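Local coordinates for thermosome subunit (Methanococcoides burtonii, PDB 3AQ1), which probably binds and hydrolyses ATP to assist the folding of other proteins, as a group II chaperonin of the TCP-1 family, at residues A[151-155]-A[170-174]. Residues are numbered along the deposited sequence; the frame is centred on the assembly and turned at random.
Sequences IKIEK and LVIDK
At what is consistent with the junction of the intermediate and apical domains of a group II chaperonin, strand 151-157 sends the side chains of Lys-152 and Glu-154 across to Val-171 in strand 169-172 and to Asp-173 just beyond its end. Lys-152 spans the gap: CG stands anti to the backbone N and the chain beyond it is extended, which carries the ammonium to the backbone of the other strand. There NZ donates to Val-171 O at 2.9 Å, in the carbonyl plane with a C=O...N angle of 157°. Along the way, the aliphatic part of Lys-152 crosses Leu-170 at about a right angle, CD resting 3.8 Å from Leu-170 CD1. Beside the hydrogen bond, Ile-172 CD1 lies 4.1 Å from Lys-152 NZ.

The axes of 151-155 and 170-172 come within 8.2 Å at 36°, and the strands belong to different sheets: 151-157 pairs with 323-329, probably in the intermediate domain, while 169-172 pairs with 310-317, probably in the apical domain. Side chains of 151-157, directly and through a water, reach the backbone of 170-173, with helix 269-279 packing against Lys-152, Leu-170 and Ile-172. Asp-271 OD1 of that helix holds Lys-152 NZ in a salt bridge.

Glu-154, bent at chi2, turns OE1 back to Lys-152 NZ, 3.3 Å away, in a second salt bridge, within the strand. A water closes the cluster, accepting from Lys-152 NZ and from the amide N of Asp-173, the central residue of an inverse gamma turn, and donating to Glu-154 OE1. The other carboxylate oxygen, Glu-154 OE2, reaches Asp-173 CB at 3.5 Å. Its distance to Asp-173 OD2 is 4.1 Å, with the carboxylate planes 60° apart; the nearby ammonium probably offsets part of the repulsion between these like charges.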
ATOM      1  N   ILE A 151       4.499  -6.959   5.820  1.00 56.38           N
ATOM      2  CA  ILE A 151       5.855  -6.803   5.308  1.00 43.51           C
ATOM      3  C   ILE A 151       6.683  -5.800   6.097  1.00 44.82           C
ATOM      4  O   ILE A 151       6.286  -4.671   6.302  1.00 60.83           O
ATOM      5  CB  ILE A 151       5.873  -6.493   3.810  1.00 41.83           C
ATOM      6  CG1 ILE A 151       5.260  -7.671   3.050  1.00 43.11           C
ATOM      7  CG2 ILE A 151       7.296  -6.230   3.336  1.00 26.53           C
ATOM      8  CD1 ILE A 151       5.280  -7.533   1.560  1.00 43.27           C
ATOM      9  N   LYS A 152       7.836  -6.245   6.567  1.00 40.16           N
ATOM     10  CA  LYS A 152       8.788  -5.351   7.194  1.00 46.44           C
ATOM     11  C   LYS A 152      10.041  -5.280   6.325  1.00 48.43           C
ATOM     12  O   LYS A 152      10.561  -6.303   5.882  1.00 49.07           O
ATOM     13  CB  LYS A 152       9.159  -5.828   8.600  1.00 45.75           C
ATOM     14  CG  LYS A 152      10.374  -5.093   9.141  1.00 49.47           C
ATOM     15  CD  LYS A 152      10.868  -5.630  10.462  1.00 54.65           C
ATOM     16  CE  LYS A 152      12.204  -4.997  10.790  1.00 40.90           C
ATOM     17  NZ  LYS A 152      12.469  -4.988  12.246  1.00 47.40           N
ATOM     18  N   ILE A 153      10.522  -4.072   6.071  1.00 36.99           N
ATOM     19  CA  ILE A 153      11.759  -3.927   5.331  1.00 35.95           C
ATOM     20  C   ILE A 153      12.862  -3.576   6.296  1.00 40.32           C
ATOM     21  O   ILE A 153      12.743  -2.649   7.077  1.00 61.40           O
ATOM     22  CB  ILE A 153      11.664  -2.861   4.228  1.00 37.94           C
ATOM     23  CG1 ILE A 153      10.418  -3.103   3.370  1.00 38.11           C
ATOM     24  CG2 ILE A 153      12.874  -2.934   3.367  1.00 31.95           C
ATOM     25  CD1 ILE A 153      10.377  -2.306   2.073  1.00 30.68           C
ATOM     26  N   GLU A 154      13.921  -4.366   6.266  1.00 46.22           N
ATOM     27  CA  GLU A 154      15.081  -4.155   7.118  1.00 46.55           C
ATOM     28  C   GLU A 154      16.250  -4.012   6.158  1.00 55.79           C
ATOM     29  O   GLU A 154      16.583  -4.948   5.420  1.00 55.32           O
ATOM     30  CB  GLU A 154      15.296  -5.346   8.062  1.00 38.27           C
ATOM     31  CG  GLU A 154      16.523  -5.231   8.946  1.00 57.66           C
ATOM     32  CD  GLU A 154      16.305  -4.249  10.076  1.00 58.47           C
ATOM     33  OE1 GLU A 154      15.127  -4.070  10.453  1.00 52.08           O
ATOM     34  OE2 GLU A 154      17.296  -3.654  10.570  1.00 56.76           O
ATOM     35  N   LYS A 155      16.853  -2.833   6.125  1.00 58.36           N
ATOM     36  CA  LYS A 155      17.860  -2.588   5.105  1.00 60.95           C
ATOM     37  C   LYS A 155      19.258  -2.989   5.555  1.00 62.11           C
ATOM     38  O   LYS A 155      19.756  -2.542   6.587  1.00 71.11           O
ATOM     39  CB  LYS A 155      17.794  -1.146   4.568  1.00 59.10           C
ATOM     40  CG  LYS A 155      17.848  -0.066   5.610  1.00 62.77           C
ATOM     41  CD  LYS A 155      17.035   1.156   5.202  1.00 59.77           C
ATOM     42  CE  LYS A 155      17.137   2.219   6.293  1.00 72.81           C
ATOM     43  NZ  LYS A 155      16.182   3.334   6.084  1.00 83.30           N
ATOM     44  N   LEU A 170       9.957 -12.712  11.065  1.00 40.33           N
ATOM     45  CA  LEU A 170      10.207 -11.336  11.477  1.00 39.25           C
ATOM     46  C   LEU A 170      11.639 -11.216  11.966  1.00 44.40           C
ATOM     47  O   LEU A 170      12.040 -11.955  12.845  1.00 48.97           O
ATOM     48  CB  LEU A 170       9.254 -10.958  12.613  1.00 36.71           C
ATOM     49  CG  LEU A 170       9.367  -9.544  13.157  1.00 41.86           C
ATOM     50  CD1 LEU A 170       8.978  -8.568  12.078  1.00 45.93           C
ATOM     51  CD2 LEU A 170       8.490  -9.350  14.384  1.00 46.38           C
ATOM     52  N   VAL A 171      12.406 -10.284  11.404  1.00 55.18           N
ATOM     53  CA  VAL A 171      13.802 -10.076  11.798  1.00 50.91           C
ATOM     54  C   VAL A 171      13.991  -8.763  12.578  1.00 43.16           C
ATOM     55  O   VAL A 171      13.539  -7.729  12.144  1.00 47.33           O
ATOM     56  CB  VAL A 171      14.725 -10.085  10.568  1.00 50.85           C
ATOM     57  CG1 VAL A 171      16.141  -9.766  10.984  1.00 51.77           C
ATOM     58  CG2 VAL A 171      14.662 -11.444   9.861  1.00 41.57           C
ATOM     59  N   ILE A 172      14.636  -8.821  13.738  1.00 41.95           N
ATOM     60  CA  ILE A 172      14.800  -7.661  14.621  1.00 40.58           C
ATOM     61  C   ILE A 172      16.276  -7.380  14.739  1.00 47.84           C
ATOM     62  O   ILE A 172      17.043  -8.262  15.118  1.00 49.62           O
ATOM     63  CB  ILE A 172      14.334  -7.944  16.089  1.00 50.74           C
ATOM     64  CG1 ILE A 172      12.913  -8.468  16.136  1.00 39.82           C
ATOM     65  CG2 ILE A 172      14.455  -6.696  16.966  1.00 46.17           C
ATOM     66  CD1 ILE A 172      11.963  -7.601  15.407  1.00 45.45           C
ATOM     67  N   ASP A 173      16.688  -6.156  14.429  1.00 63.44           N
ATOM     68  CA  ASP A 173      18.093  -5.789  14.553  1.00 60.99           C
ATOM     69  C   ASP A 173      18.470  -5.551  16.018  1.00 58.81           C
ATOM     70  O   ASP A 173      18.719  -4.419  16.433  1.00 63.91           O
ATOM     71  CB  ASP A 173      18.397  -4.554  13.724  1.00 54.91           C
ATOM     72  CG  ASP A 173      19.869  -4.314  13.581  1.00 58.19           C
ATOM     73  OD1 ASP A 173      20.619  -5.294  13.746  1.00 62.14           O
ATOM     74  OD2 ASP A 173      20.272  -3.160  13.307  1.00 60.65           O
ATOM     75  N   LYS A 174      18.496  -6.632  16.792  1.00 46.47           N
ATOM     76  CA  LYS A 174      18.831  -6.596  18.211  1.00 38.85           C
ATOM     77  C   LYS A 174      19.466  -7.923  18.589  1.00 44.70           C
ATOM     78  O   LYS A 174      19.175  -8.954  17.986  1.00 48.27           O
ATOM     79  CB  LYS A 174      17.585  -6.330  19.053  1.00 43.17           C
ATOM     80  CG  LYS A 174      17.465  -4.882  19.528  1.00 60.56           C
ATOM     81  CD  LYS A 174      18.485  -4.581  20.620  1.00 57.95           C
ATOM     82  CE  LYS A 174      18.413  -3.144  21.062  1.00 67.58           C
ATOM     83  NZ  LYS A 174      19.032  -2.258  20.030  1.00 89.72           N
TER
HETATM   84  O   HOH W   1      14.790  -4.018  13.663  1.00 61.17           O